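Local coordinates for protein gamma-glutamyl-gamma-aminobutyraldehyde dehydrogenase (Burkholderia cenocepacia, PDB 4LIH) that probably oxidises aldehydes to the corresponding carboxylic acids with NAD(P)+ as electron acceptor, as other members of the aldehyde dehydrogenase family do, at residues Ala90-Leu95 with Ile143-Gly148; Arg97-Met102 with Tyr134-Phe139; Ala117-Gly122 with Phe302-Glu307; Ala436-Ser441 with Val458-Tyr463. One frame throughout, in Å; residues are numbered along the deposited sequence.

Contact 1 of 4, residues Ala90-Leu95 with Ile143-Gly148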
loop_
_atom_site.group_PDB
_atom_site.type_symbol
_atom_site.label_atom_id
_atom_site.label_comp_id
_atom_site.label_asym_id
_atom_site.label_seq_id
_atom_site.Cartn_x
_atom_site.Cartn_y
_atom_site.Cartn_z
ATOM N N ALA A 90 17.764 -14.955 0.207
ATOM C CA ALA A 90 18.781 -15.692 0.993
ATOM C C ALA A 90 18.493 -15.602 2.505
ATOM O O ALA A 90 18.586 -16.588 3.214
ATOM C CB ALA A 90 20.157 -15.159 0.674
ATOM N N ARG A 91 18.131 -14.432 3.006
ATOM C CA ARG A 91 17.724 -14.354 4.428
ATOM C C ARG A 91 16.439 -15.139 4.703
ATOM O O ARG A 91 16.304 -15.759 5.709
ATOM C CB ARG A 91 17.426 -12.919 4.878
ATOM C CG ARG A 91 18.652 -12.126 5.193
ATOM C CD ARG A 91 18.335 -11.042 6.210
ATOM N NE ARG A 91 17.344 -10.142 5.692
ATOM C CZ ARG A 91 17.525 -9.248 4.736
ATOM N NH1 ARG A 91 18.721 -9.053 4.165
ATOM N NH2 ARG A 91 16.514 -8.517 4.369
ATOM N N LYS A 92 15.503 -15.076 3.778
ATOM C CA LYS A 92 14.255 -15.831 3.910
ATOM C C LYS A 92 14.580 -17.329 4.004
ATOM O O LYS A 92 13.960 -18.034 4.803
ATOM C CB LYS A 92 13.325 -15.592 2.738
ATOM C CG LYS A 92 12.222 -16.624 2.633
ATOM C CD LYS A 92 11.259 -16.324 1.464
ATOM C CE LYS A 92 11.906 -16.361 0.085
ATOM N NZ LYS A 92 10.871 -16.420 -0.971
ATOM N N ALA A 93 15.537 -17.790 3.200
ATOM C CA ALA A 93 15.841 -19.218 3.188
ATOM C C ALA A 93 16.426 -19.668 4.544
ATOM O O ALA A 93 16.008 -20.687 5.077
ATOM C CB ALA A 93 16.777 -19.590 2.046
ATOM N N VAL A 94 17.344 -18.895 5.107
ATOM C CA VAL A 94 17.897 -19.208 6.445
ATOM C C VAL A 94 16.816 -19.223 7.532
ATOM O O VAL A 94 16.748 -20.157 8.302
ATOM C CB VAL A 94 19.060 -18.275 6.812
ATOM C CG1 VAL A 94 19.510 -18.459 8.249
ATOM C CG2 VAL A 94 20.222 -18.494 5.856
ATOM N N LEU A 95 15.966 -18.202 7.574
ATOM C CA LEU A 95 14.924 -18.147 8.580
ATOM C C LEU A 95 13.918 -19.301 8.439
ATOM O O LEU A 95 13.524 -19.892 9.430
ATOM C CB LEU A 95 14.229 -16.776 8.594
ATOM C CG LEU A 95 15.137 -15.609 8.964
ATOM C CD1 LEU A 95 14.430 -14.301 8.600
ATOM C CD2 LEU A 95 15.513 -15.651 10.447
ATOM N N ILE A 143 9.735 -10.910 3.593
ATOM C CA ILE A 143 10.959 -10.158 3.275
ATOM C C ILE A 143 11.043 -9.736 1.833
ATOM O O ILE A 143 11.603 -8.647 1.511
ATOM C CB ILE A 143 12.281 -10.985 3.518
ATOM C CG1 ILE A 143 12.587 -11.176 4.995
ATOM C CG2 ILE A 143 13.504 -10.251 2.952
ATOM C CD1 ILE A 143 13.695 -12.209 5.213
ATOM N N ASP A 144 10.572 -10.609 0.947
ATOM C CA ASP A 144 10.726 -10.377 -0.519
ATOM C C ASP A 144 9.423 -10.052 -1.208
ATOM O O ASP A 144 9.330 -10.205 -2.427
ATOM C CB ASP A 144 11.500 -11.534 -1.190
ATOM C CG ASP A 144 10.770 -12.876 -1.168
ATOM O OD1 ASP A 144 9.837 -13.054 -0.380
ATOM O OD2 ASP A 144 11.135 -13.780 -1.981
ATOM N N LYS A 145 8.412 -9.571 -0.432
ATOM C CA LYS A 145 7.099 -9.237 -0.982
ATOM C C LYS A 145 6.748 -7.736 -0.893
ATOM O O LYS A 145 5.855 -7.244 -1.610
ATOM C CB LYS A 145 5.967 -10.018 -0.282
ATOM C CG LYS A 145 6.140 -11.531 -0.143
ATOM C CD LYS A 145 6.217 -12.216 -1.458
ATOM C CE LYS A 145 6.299 -13.734 -1.352
ATOM N NZ LYS A 145 7.450 -14.169 -0.541
ATOM N N VAL A 146 7.411 -7.045 -0.001
ATOM C CA VAL A 146 7.108 -5.661 0.246
ATOM C C VAL A 146 8.353 -4.809 0.226
ATOM O O VAL A 146 9.423 -5.176 0.723
ATOM C CB VAL A 146 6.370 -5.476 1.578
ATOM C CG1 VAL A 146 5.057 -6.242 1.544
ATOM C CG2 VAL A 146 7.232 -5.853 2.740
ATOM N N GLY A 147 8.205 -3.668 -0.360
ATOM C CA GLY A 147 9.343 -2.788 -0.540
ATOM C C GLY A 147 9.032 -1.349 -0.192
ATOM O O GLY A 147 8.093 -1.078 0.544
ATOM N N GLY A 148 9.815 -0.440 -0.743
ATOM C CA GLY A 148 9.680 0.963 -0.418
ATOM C C GLY A 148 8.898 1.672 -1.491
ATOM O O GLY A 148 8.142 1.039 -2.189
#

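Contact 2 of 4, residues Arg97-Met102 with Tyr134-Phe139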
loop_
_atom_site.group_PDB
_atom_site.type_symbol
_atom_site.label_atom_id
_atom_site.label_comp_id
_atom_site.label_asym_id
_atom_site.label_seq_id
_atom_site.Cartn_x
_atom_site.Cartn_y
_atom_site.Cartn_z
ATOM N N ARG A 97 14.699 -22.275 7.337
ATOM C CA ARG A 97 15.376 -23.440 7.855
ATOM C C ARG A 97 15.358 -23.482 9.396
ATOM O O ARG A 97 15.261 -24.530 9.993
ATOM C CB ARG A 97 16.814 -23.499 7.339
ATOM C CG ARG A 97 17.639 -24.643 7.884
ATOM C CD ARG A 97 17.060 -25.964 7.447
ATOM N NE ARG A 97 17.771 -27.111 8.003
ATOM C CZ ARG A 97 17.199 -28.263 8.320
ATOM N NH1 ARG A 97 15.903 -28.433 8.170
ATOM N NH2 ARG A 97 17.933 -29.238 8.835
ATOM N N TRP A 98 15.447 -22.326 10.033
ATOM C CA TRP A 98 15.466 -22.267 11.498
ATOM C C TRP A 98 14.113 -22.686 12.050
ATOM O O TRP A 98 14.022 -23.529 12.955
ATOM C CB TRP A 98 15.825 -20.851 11.930
ATOM C CG TRP A 98 15.948 -20.606 13.379
ATOM C CD1 TRP A 98 16.265 -21.489 14.360
ATOM C CD2 TRP A 98 15.854 -19.329 13.993
ATOM N NE1 TRP A 98 16.368 -20.828 15.569
ATOM C CE2 TRP A 98 16.064 -19.504 15.368
ATOM C CE3 TRP A 98 15.553 -18.055 13.508
ATOM C CZ2 TRP A 98 16.056 -18.444 16.261
ATOM C CZ3 TRP A 98 15.515 -17.006 14.410
ATOM C CH2 TRP A 98 15.786 -17.208 15.759
ATOM N N ALA A 99 13.060 -22.155 11.442
ATOM C CA ALA A 99 11.720 -22.520 11.794
ATOM C C ALA A 99 11.451 -24.000 11.576
ATOM O O ALA A 99 10.840 -24.640 12.441
ATOM C CB ALA A 99 10.724 -21.709 10.988
ATOM N N ALA A 100 11.880 -24.524 10.441
ATOM C CA ALA A 100 11.813 -25.993 10.190
ATOM C C ALA A 100 12.487 -26.784 11.316
ATOM O O ALA A 100 11.963 -27.806 11.779
ATOM C CB ALA A 100 12.436 -26.347 8.858
ATOM N N LEU A 101 13.663 -26.319 11.738
ATOM C CA LEU A 101 14.345 -26.939 12.863
ATOM C C LEU A 101 13.527 -26.853 14.140
ATOM O O LEU A 101 13.405 -27.850 14.870
ATOM C CB LEU A 101 15.741 -26.367 13.075
ATOM C CG LEU A 101 16.797 -26.817 12.055
ATOM C CD1 LEU A 101 18.006 -25.917 12.150
ATOM C CD2 LEU A 101 17.228 -28.254 12.258
ATOM N N MET A 102 12.945 -25.692 14.427
ATOM C CA MET A 102 12.104 -25.587 15.611
ATOM C C MET A 102 11.023 -26.663 15.548
ATOM O O MET A 102 10.746 -27.328 16.544
ATOM C CB MET A 102 11.428 -24.236 15.734
ATOM C CG MET A 102 12.368 -23.084 15.965
ATOM S SD MET A 102 11.426 -21.538 16.193
ATOM C CE MET A 102 12.783 -20.457 15.904
ATOM N N TYR A 134 5.754 -20.235 13.273
ATOM C CA TYR A 134 4.876 -19.489 12.321
ATOM C C TYR A 134 5.293 -18.052 12.248
ATOM O O TYR A 134 5.411 -17.483 11.168
ATOM C CB TYR A 134 3.418 -19.649 12.674
ATOM C CG TYR A 134 2.399 -18.649 12.057
ATOM C CD1 TYR A 134 2.204 -18.542 10.683
ATOM C CD2 TYR A 134 1.562 -17.913 12.877
ATOM C CE1 TYR A 134 1.278 -17.679 10.125
ATOM C CE2 TYR A 134 0.604 -17.059 12.345
ATOM C CZ TYR A 134 0.447 -16.939 10.988
ATOM O OH TYR A 134 -0.515 -16.064 10.501
ATOM N N CYS A 135 5.641 -17.477 13.402
ATOM C CA CYS A 135 6.075 -16.092 13.391
ATOM C C CYS A 135 7.364 -15.899 12.575
ATOM O O CYS A 135 7.446 -15.016 11.709
ATOM C CB CYS A 135 6.197 -15.554 14.804
ATOM S SG CYS A 135 6.753 -13.846 14.898
ATOM N N VAL A 136 8.348 -16.753 12.796
ATOM C CA VAL A 136 9.578 -16.689 12.044
ATOM C C VAL A 136 9.306 -16.908 10.530
ATOM O O VAL A 136 9.821 -16.184 9.676
ATOM C CB VAL A 136 10.581 -17.703 12.575
ATOM C CG1 VAL A 136 11.792 -17.783 11.642
ATOM C CG2 VAL A 136 11.002 -17.299 13.989
ATOM N N GLU A 137 8.513 -17.908 10.202
ATOM C CA GLU A 137 8.213 -18.199 8.817
ATOM C C GLU A 137 7.522 -17.065 8.087
ATOM O O GLU A 137 7.799 -16.795 6.886
ATOM C CB GLU A 137 7.328 -19.465 8.705
ATOM C CG GLU A 137 8.024 -20.777 9.091
ATOM C CD GLU A 137 7.078 -21.894 9.516
ATOM O OE1 GLU A 137 5.854 -21.733 9.708
ATOM O OE2 GLU A 137 7.584 -22.993 9.705
ATOM N N TRP A 138 6.581 -16.423 8.778
ATOM C CA TRP A 138 5.749 -15.375 8.151
ATOM C C TRP A 138 6.627 -14.164 7.863
ATOM O O TRP A 138 6.623 -13.629 6.763
ATOM C CB TRP A 138 4.599 -15.017 9.076
ATOM C CG TRP A 138 3.485 -14.218 8.483
ATOM C CD1 TRP A 138 2.341 -14.701 7.925
ATOM C CD2 TRP A 138 3.389 -12.801 8.430
ATOM N NE1 TRP A 138 1.537 -13.662 7.485
ATOM C CE2 TRP A 138 2.136 -12.481 7.819
ATOM C CE3 TRP A 138 4.241 -11.766 8.804
ATOM C CZ2 TRP A 138 1.725 -11.163 7.572
ATOM C CZ3 TRP A 138 3.808 -10.429 8.600
ATOM C CH2 TRP A 138 2.542 -10.162 7.979
ATOM N N PHE A 139 7.466 -13.773 8.817
ATOM C CA PHE A 139 8.333 -12.633 8.525
ATOM C C PHE A 139 9.374 -12.971 7.452
ATOM O O PHE A 139 9.702 -12.120 6.639
ATOM C CB PHE A 139 8.930 -12.008 9.788
ATOM C CG PHE A 139 7.920 -11.182 10.566
ATOM C CD1 PHE A 139 7.514 -9.915 10.087
ATOM C CD2 PHE A 139 7.273 -11.725 11.667
ATOM C CE1 PHE A 139 6.571 -9.144 10.786
ATOM C CE2 PHE A 139 6.321 -10.980 12.336
ATOM C CZ PHE A 139 5.974 -9.708 11.903
#

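Contact 3 of 4, residues Ala117-Gly122 with Phe302-Glu307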
loop_
_atom_site.group_PDB
_atom_site.type_symbol
_atom_site.label_atom_id
_atom_site.label_comp_id
_atom_site.label_asym_id
_atom_site.label_seq_id
_atom_site.Cartn_x
_atom_site.Cartn_y
_atom_site.Cartn_z
ATOM N N ALA A 117 8.347 -23.164 32.759
ATOM C CA ALA A 117 7.371 -22.100 33.051
ATOM C C ALA A 117 6.029 -22.610 33.572
ATOM O O ALA A 117 5.182 -21.798 33.894
ATOM C CB ALA A 117 7.157 -21.264 31.804
ATOM N N GLY A 118 5.850 -23.940 33.628
ATOM C CA GLY A 118 4.656 -24.586 34.227
ATOM C C GLY A 118 3.441 -24.629 33.325
ATOM O O GLY A 118 2.334 -24.912 33.772
ATOM N N LYS A 119 3.658 -24.329 32.053
ATOM C CA LYS A 119 2.621 -24.260 31.040
ATOM C C LYS A 119 2.182 -25.629 30.513
ATOM O O LYS A 119 3.031 -26.418 30.114
ATOM C CB LYS A 119 3.175 -23.416 29.903
ATOM C CG LYS A 119 3.422 -21.958 30.287
ATOM C CD LYS A 119 4.346 -21.293 29.249
ATOM C CE LYS A 119 3.759 -21.259 27.849
ATOM N NZ LYS A 119 2.851 -20.100 27.621
ATOM N N PRO A 120 0.860 -25.915 30.487
ATOM C CA PRO A 120 0.448 -27.252 30.054
ATOM C C PRO A 120 1.153 -27.727 28.749
ATOM O O PRO A 120 1.294 -26.947 27.790
ATOM C CB PRO A 120 -1.062 -27.085 29.843
ATOM C CG PRO A 120 -1.469 -26.047 30.857
ATOM C CD PRO A 120 -0.297 -25.070 30.839
ATOM N N ILE A 121 1.532 -29.010 28.694
ATOM C CA ILE A 121 2.144 -29.596 27.532
ATOM C C ILE A 121 1.174 -29.632 26.328
ATOM O O ILE A 121 1.616 -29.534 25.191
ATOM C CB ILE A 121 2.748 -31.015 27.866
ATOM C CG1 ILE A 121 3.652 -31.542 26.734
ATOM C CG2 ILE A 121 1.667 -32.010 28.199
ATOM C CD1 ILE A 121 4.996 -30.824 26.615
ATOM N N GLY A 122 -0.129 -29.717 26.590
ATOM C CA GLY A 122 -1.143 -29.665 25.542
ATOM C C GLY A 122 -1.149 -28.264 24.892
ATOM O O GLY A 122 -1.520 -28.102 23.722
ATOM N N PHE A 302 -8.522 -18.024 32.107
ATOM C CA PHE A 302 -7.919 -19.179 32.747
ATOM C C PHE A 302 -6.871 -19.860 31.881
ATOM O O PHE A 302 -6.025 -20.556 32.429
ATOM C CB PHE A 302 -9.014 -20.189 33.186
ATOM C CG PHE A 302 -10.073 -19.596 34.088
ATOM C CD1 PHE A 302 -9.754 -18.705 35.077
ATOM C CD2 PHE A 302 -11.394 -19.964 33.945
ATOM C CE1 PHE A 302 -10.730 -18.154 35.899
ATOM C CE2 PHE A 302 -12.351 -19.423 34.746
ATOM C CZ PHE A 302 -12.013 -18.520 35.742
ATOM N N TYR A 303 -6.911 -19.654 30.562
ATOM C CA TYR A 303 -5.848 -20.091 29.663
ATOM C C TYR A 303 -4.460 -19.547 30.094
ATOM O O TYR A 303 -4.308 -18.383 30.405
ATOM C CB TYR A 303 -6.112 -19.696 28.191
ATOM C CG TYR A 303 -4.999 -20.244 27.314
ATOM C CD1 TYR A 303 -5.022 -21.562 26.927
ATOM C CD2 TYR A 303 -3.932 -19.470 26.906
ATOM C CE1 TYR A 303 -4.023 -22.111 26.161
ATOM C CE2 TYR A 303 -2.912 -20.026 26.127
ATOM C CZ TYR A 303 -3.003 -21.363 25.781
ATOM O OH TYR A 303 -2.094 -22.032 25.049
ATOM N N ASN A 304 -3.458 -20.411 30.095
ATOM C CA ASN A 304 -2.130 -20.063 30.616
ATOM C C ASN A 304 -2.152 -19.512 32.025
ATOM O O ASN A 304 -1.402 -18.626 32.394
ATOM C CB ASN A 304 -1.451 -19.062 29.684
ATOM C CG ASN A 304 0.030 -19.205 29.688
ATOM O OD1 ASN A 304 0.537 -20.288 29.501
ATOM N ND2 ASN A 304 0.739 -18.112 29.923
ATOM N N MET A 305 -3.067 -20.028 32.824
ATOM C CA MET A 305 -3.190 -19.608 34.214
ATOM C C MET A 305 -3.500 -18.116 34.441
ATOM O O MET A 305 -3.118 -17.566 35.462
ATOM C CB MET A 305 -1.898 -19.966 34.968
ATOM C CG MET A 305 -1.554 -21.457 34.963
ATOM S SD MET A 305 -0.969 -22.221 33.396
ATOM C CE MET A 305 0.757 -21.757 33.356
ATOM N N GLY A 306 -4.127 -17.439 33.497
ATOM C CA GLY A 306 -4.416 -15.979 33.650
ATOM C C GLY A 306 -3.183 -15.120 33.481
ATOM O O GLY A 306 -3.247 -13.914 33.630
ATOM N N GLU A 307 -2.065 -15.768 33.155
ATOM C CA GLU A 307 -0.754 -15.109 32.996
ATOM C C GLU A 307 -0.672 -14.715 31.535
ATOM O O GLU A 307 0.065 -15.263 30.729
ATOM C CB GLU A 307 0.426 -16.000 33.378
ATOM C CG GLU A 307 0.385 -16.495 34.822
ATOM C CD GLU A 307 1.356 -17.603 35.169
ATOM O OE1 GLU A 307 1.672 -17.712 36.391
ATOM O OE2 GLU A 307 1.816 -18.373 34.287
HETATM O O HOH W 1 3.367 -20.153 35.101
HETATM O O HOH W 2 0.267 -21.362 25.901
#

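Contact 4 of 4, residues Ala436-Ser441 with Val458-Tyr463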
loop_
_atom_site.group_PDB
_atom_site.type_symbol
_atom_site.label_atom_id
_atom_site.label_comp_id
_atom_site.label_asym_id
_atom_site.label_seq_id
_atom_site.Cartn_x
_atom_site.Cartn_y
_atom_site.Cartn_z
ATOM N N ALA A 436 -9.835 -5.695 23.998
ATOM C CA ALA A 436 -11.217 -5.661 24.420
ATOM C C ALA A 436 -12.037 -6.609 23.551
ATOM O O ALA A 436 -11.618 -7.041 22.466
ATOM C CB ALA A 436 -11.726 -4.229 24.300
ATOM N N ALA A 437 -13.234 -6.930 24.011
ATOM C CA ALA A 437 -14.168 -7.704 23.165
ATOM C C ALA A 437 -15.619 -7.351 23.384
ATOM O O ALA A 437 -15.962 -6.812 24.444
ATOM C CB ALA A 437 -13.958 -9.170 23.428
ATOM N N VAL A 438 -16.460 -7.590 22.356
ATOM C CA VAL A 438 -17.896 -7.417 22.466
ATOM C C VAL A 438 -18.607 -8.587 21.784
ATOM O O VAL A 438 -18.145 -9.086 20.751
ATOM C CB VAL A 438 -18.413 -6.051 21.924
ATOM C CG1 VAL A 438 -18.024 -5.824 20.458
ATOM C CG2 VAL A 438 -19.893 -5.927 22.212
ATOM N N TRP A 439 -19.671 -9.066 22.436
ATOM C CA TRP A 439 -20.480 -10.171 21.893
ATOM C C TRP A 439 -21.884 -9.699 21.606
ATOM O O TRP A 439 -22.632 -9.359 22.539
ATOM C CB TRP A 439 -20.548 -11.367 22.847
ATOM C CG TRP A 439 -19.200 -11.981 23.161
ATOM C CD1 TRP A 439 -18.205 -11.405 23.890
ATOM C CD2 TRP A 439 -18.677 -13.245 22.699
ATOM N NE1 TRP A 439 -17.145 -12.230 23.960
ATOM C CE2 TRP A 439 -17.374 -13.354 23.207
ATOM C CE3 TRP A 439 -19.195 -14.292 21.921
ATOM C CZ2 TRP A 439 -16.581 -14.497 23.013
ATOM C CZ3 TRP A 439 -18.401 -15.410 21.683
ATOM C CH2 TRP A 439 -17.093 -15.497 22.218
ATOM N N THR A 440 -22.262 -9.737 20.324
ATOM C CA THR A 440 -23.549 -9.260 19.853
ATOM C C THR A 440 -23.816 -9.809 18.456
ATOM O O THR A 440 -22.895 -9.971 17.647
ATOM C CB THR A 440 -23.640 -7.716 19.824
ATOM O OG1 THR A 440 -24.950 -7.319 19.407
ATOM C CG2 THR A 440 -22.584 -7.077 18.875
ATOM N N SER A 441 -25.098 -10.082 18.181
ATOM C CA SER A 441 -25.520 -10.518 16.866
ATOM C C SER A 441 -25.833 -9.351 15.925
ATOM O O SER A 441 -26.045 -9.567 14.735
ATOM C CB SER A 441 -26.746 -11.463 16.989
ATOM O OG SER A 441 -27.814 -10.773 17.615
ATOM N N VAL A 458 -9.529 -5.535 19.171
ATOM C CA VAL A 458 -10.884 -5.700 19.590
ATOM C C VAL A 458 -11.435 -6.964 18.914
ATOM O O VAL A 458 -11.405 -7.090 17.679
ATOM C CB VAL A 458 -11.780 -4.468 19.295
ATOM C CG1 VAL A 458 -13.202 -4.753 19.707
ATOM C CG2 VAL A 458 -11.261 -3.212 20.014
ATOM N N TRP A 459 -11.810 -7.932 19.744
ATOM C CA TRP A 459 -12.447 -9.161 19.291
ATOM C C TRP A 459 -13.997 -9.026 19.343
ATOM O O TRP A 459 -14.577 -8.502 20.319
ATOM C CB TRP A 459 -12.018 -10.340 20.143
ATOM C CG TRP A 459 -10.564 -10.673 20.095
ATOM C CD1 TRP A 459 -9.880 -11.247 19.066
ATOM C CD2 TRP A 459 -9.630 -10.489 21.145
ATOM N NE1 TRP A 459 -8.564 -11.420 19.412
ATOM C CE2 TRP A 459 -8.377 -10.961 20.683
ATOM C CE3 TRP A 459 -9.729 -10.017 22.457
ATOM C CZ2 TRP A 459 -7.219 -10.938 21.490
ATOM C CZ3 TRP A 459 -8.601 -10.010 23.243
ATOM C CH2 TRP A 459 -7.379 -10.485 22.787
ATOM N N VAL A 460 -14.656 -9.448 18.265
ATOM C CA VAL A 460 -16.115 -9.421 18.209
ATOM C C VAL A 460 -16.619 -10.885 18.121
ATOM O O VAL A 460 -16.249 -11.644 17.222
ATOM C CB VAL A 460 -16.672 -8.503 17.068
ATOM C CG1 VAL A 460 -18.201 -8.587 17.027
ATOM C CG2 VAL A 460 -16.189 -7.053 17.244
ATOM N N ASN A 461 -17.426 -11.297 19.093
ATOM C CA ASN A 461 -17.937 -12.677 19.144
ATOM C C ASN A 461 -16.828 -13.715 19.155
ATOM O O ASN A 461 -16.993 -14.800 18.643
ATOM C CB ASN A 461 -18.979 -12.948 18.026
ATOM C CG ASN A 461 -20.108 -11.978 18.052
ATOM O OD1 ASN A 461 -20.435 -11.447 19.109
ATOM N ND2 ASN A 461 -20.763 -11.757 16.901
ATOM N N CYS A 462 -15.715 -13.325 19.799
ATOM C CA CYS A 462 -14.584 -14.149 20.035
ATOM C C CYS A 462 -13.742 -13.466 21.111
ATOM O O CYS A 462 -14.109 -12.391 21.615
ATOM C CB CYS A 462 -13.748 -14.434 18.745
ATOM S SG CYS A 462 -13.081 -13.006 17.910
ATOM N N TYR A 463 -12.690 -14.145 21.515
ATOM C CA TYR A 463 -11.724 -13.571 22.461
ATOM C C TYR A 463 -10.436 -14.356 22.271
ATOM O O TYR A 463 -10.454 -15.551 22.247
ATOM C CB TYR A 463 -12.158 -13.678 23.910
ATOM C CG TYR A 463 -11.430 -12.684 24.721
ATOM C CD1 TYR A 463 -10.117 -12.944 25.161
ATOM C CD2 TYR A 463 -12.014 -11.483 25.036
ATOM C CE1 TYR A 463 -9.410 -11.997 25.899
ATOM C CE2 TYR A 463 -11.305 -10.490 25.735
ATOM C CZ TYR A 463 -10.017 -10.769 26.182
ATOM O OH TYR A 463 -9.322 -9.808 26.862
#

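Contact 1 of 4, residues Ala90-Leu95 with Ile143-Gly148
Lys-92 and Asp-144 meet in a salt bridge, NZ lying 2.8 Å from OD2 on the syn side of the carboxylate and 31° out of its plane. The two side chains cross at about a right angle. Lys-92 leaves its helix with CG anti to the backbone N (chi1 164°) and then turns at chi3 (63°), about the CG-CD bond, which brings NZ across the gap. The other carboxylate oxygen, OD1 of Asp-144, takes NZ of the neighbouring Lys-145 at 2.6 Å, again on the syn side. The carboxylate, with its charge shared over both oxygens, probably balances the two ammonium groups, the NZ atoms of Lys-92 and Lys-145 being 4.1 Å apart. The same two NZ atoms also reach Glu-141 OE1 of the third subunit, a second anion in the cluster.

Beside this polar network, Ile-143 supplies the apolar part. Its CD1 reaches the helix backbone at Lys-92 N, 3.7 Å away, and stands 4.0 Å from CD1 of Leu-95. Its other branch, CG2, lies 3.8 Å from NH2 of Arg-91, obliquely to the guanidinium. The polar end of that arginine is held elsewhere, by NE bonding to Ala-191 O.

Asp-144 O accepts bonds from Trp-138 and Asn-470 of the third subunit. Further out, Gly-148, where strand 148-150 begins, pairs in an antiparallel ladder with a strand of the second subunit. A buried helix-to-loop contact of this kind, where helix 121-142 gives way to strand 148-150, is consistent with the root of the oligomerisation arm of tetrameric aldehyde dehydrogenases.

Contact 2 of 4, residues Arg97-Met102 with Tyr134-Phe139
The indole of Trp-98 meets CG1 of Val-136 at its CE3 atom, 4.2 Å away, the methyl approaching obliquely to the ring. It does so within a closely packed antiparallel helix pair. One face of the indole carries CE of Met-102, 3.5 Å above the plane and offset toward the rim. Phe-186, from helix 178-191, stacks on the same tryptophan, while Phe-225 meets it with the ring planes at about 60°; NE1 bonds to Val-211 O. On helix 121-142 the flat groups face elsewhere: the Phe-139 ring has CE3 of Trp-138 over the centre of one face and Cys-135 SG in plane at its edge.

The axes of 97-102 and 134-139 approach to 8.8 Å, with 162° between their directions, and the nearest CA atoms, those of Ala-99 and Val-136, are 6.2 Å apart. The small side chain of Ala-99 at that point is consistent with so close an approach.

Val-136 touches three residues with its two branches. CG1, anti to the backbone N (chi1 171°), lies 4.1 Å from Ala-99 CB as well as against Trp-98, whereas CG2 touches CE of Met-102, also at 4.1 Å. The extended Met-102 chain crosses Val-136 at about a right angle, and its methyl touches both the indole face and the valine. No hydrogen bond joins the two segments. The polar end of Glu-137 turns instead to Arg-103, by a salt bridge through OE2, while the stem of the side chain runs against the alanine, bringing Glu-137 CG to 3.4 Å from Ala-99 CB.

Contact 3 of 4, residues Ala117-Gly122 with Phe302-Glu307
This is a buried loop-to-loop contact, mixed polar and apolar, between the turn linking helices 106-117 and 121-142 and the loop that follows helix 290-302. In aldehyde dehydrogenases the latter loop leads toward the nucleophilic cysteine.

Across it, Lys-119 NZ donates to Asn-304 OD1 at 3.0 Å, from above the carbonyl plane (40° out of it) and not along a lone pair. Lys-119 CG lies 3.4 Å from Asn-304 OD1, and bends at chi3 and chi4 fold the rest of the chain back so that NZ reaches the same oxygen. Asn-304 ND2 bonds to Glu-307 O at 3.0 Å, the acceptor in the amide plane, and also to Asn-176 O. A water 2.7 Å from Ala-117 O bridges to Glu-307 OE2.

The apolar half belongs to Met-305. Its chain folds at chi2 and chi3, setting CE 3.6 Å from Gly-118 O, while SD lies 3.9 Å from Pro-120 CD, a ring atom of the proline.

Lys-119 NZ has further partners in Asp-128, through a salt bridge, and Asn-176 O. Its buried charge is therefore probably well compensated, and the in-plane ND2 bond to Glu-307 O probably sets the turn of the Asn-304 amide, whose oxygen Lys-119 meets from above.

Contact 4 of 4, residues Ala436-Ser441 with Val458-Tyr463
Trp-459 N donates to Ala-436 O, Val-438 N to Trp-459 O and Asn-461 N to Val-438 O, each at 2.9 Å. These backbone bonds pair strands 436-439 and 458-460 in parallel, at 17° between their directions. Helix 443-452 connects the two strands, completing a beta-alpha-beta unit, and the second strand pairs on its far edge with a strand of the fourth subunit.

Where the ladder ends, a side chain takes over. The amide of Asn-461 grips both backbone polar atoms of Thr-440: OD1 accepts from Thr-440 N at 2.8 Å on a lone pair, and ND2 donates to Thr-440 O at 2.9 Å, within its own amide plane.

Apolar and aromatic contacts divide between the faces. Val-438 CG1 and Val-460 CG2 lie side by side, 3.9 Å apart. On the other face Ala-437 CB touches Tyr-463 CD2 at 3.4 Å. Asn-461 CA makes a CH-pi contact over the six-membered ring of Trp-439, 3.7 Å from its centroid, while the indole NE1 bonds to Asn-281.

Asn-461, with positive phi (57°), thus turns the chain out of the strand while its amide, bonded at both ends, is fixed in its rotation and extends the pairing past the end of the strand.

How the contacts relate
Contacts 1 and 2 form one continuous region: both use helix 88-104, their centres are 13 Å apart, and Leu-95 O touches Val-136 CG1 at 3.5 Å. Both also face the third subunit. Contact 2 shares helix 121-142 with contact 3, 23 Å away between centres, so this helix runs from contact 3, which no other chain touches, to contact 2, which meets the third subunit. Contact 1 lies on the opposite side of the chain's centre from contact 3, 34 Å between centres. Contacts 3 and 4 come within about 8 Å at their nearest atoms without touching. Contact 4 brings the side chain of Trp-459 to about 11 Å from that of Glu-274, the predicted active-site residue.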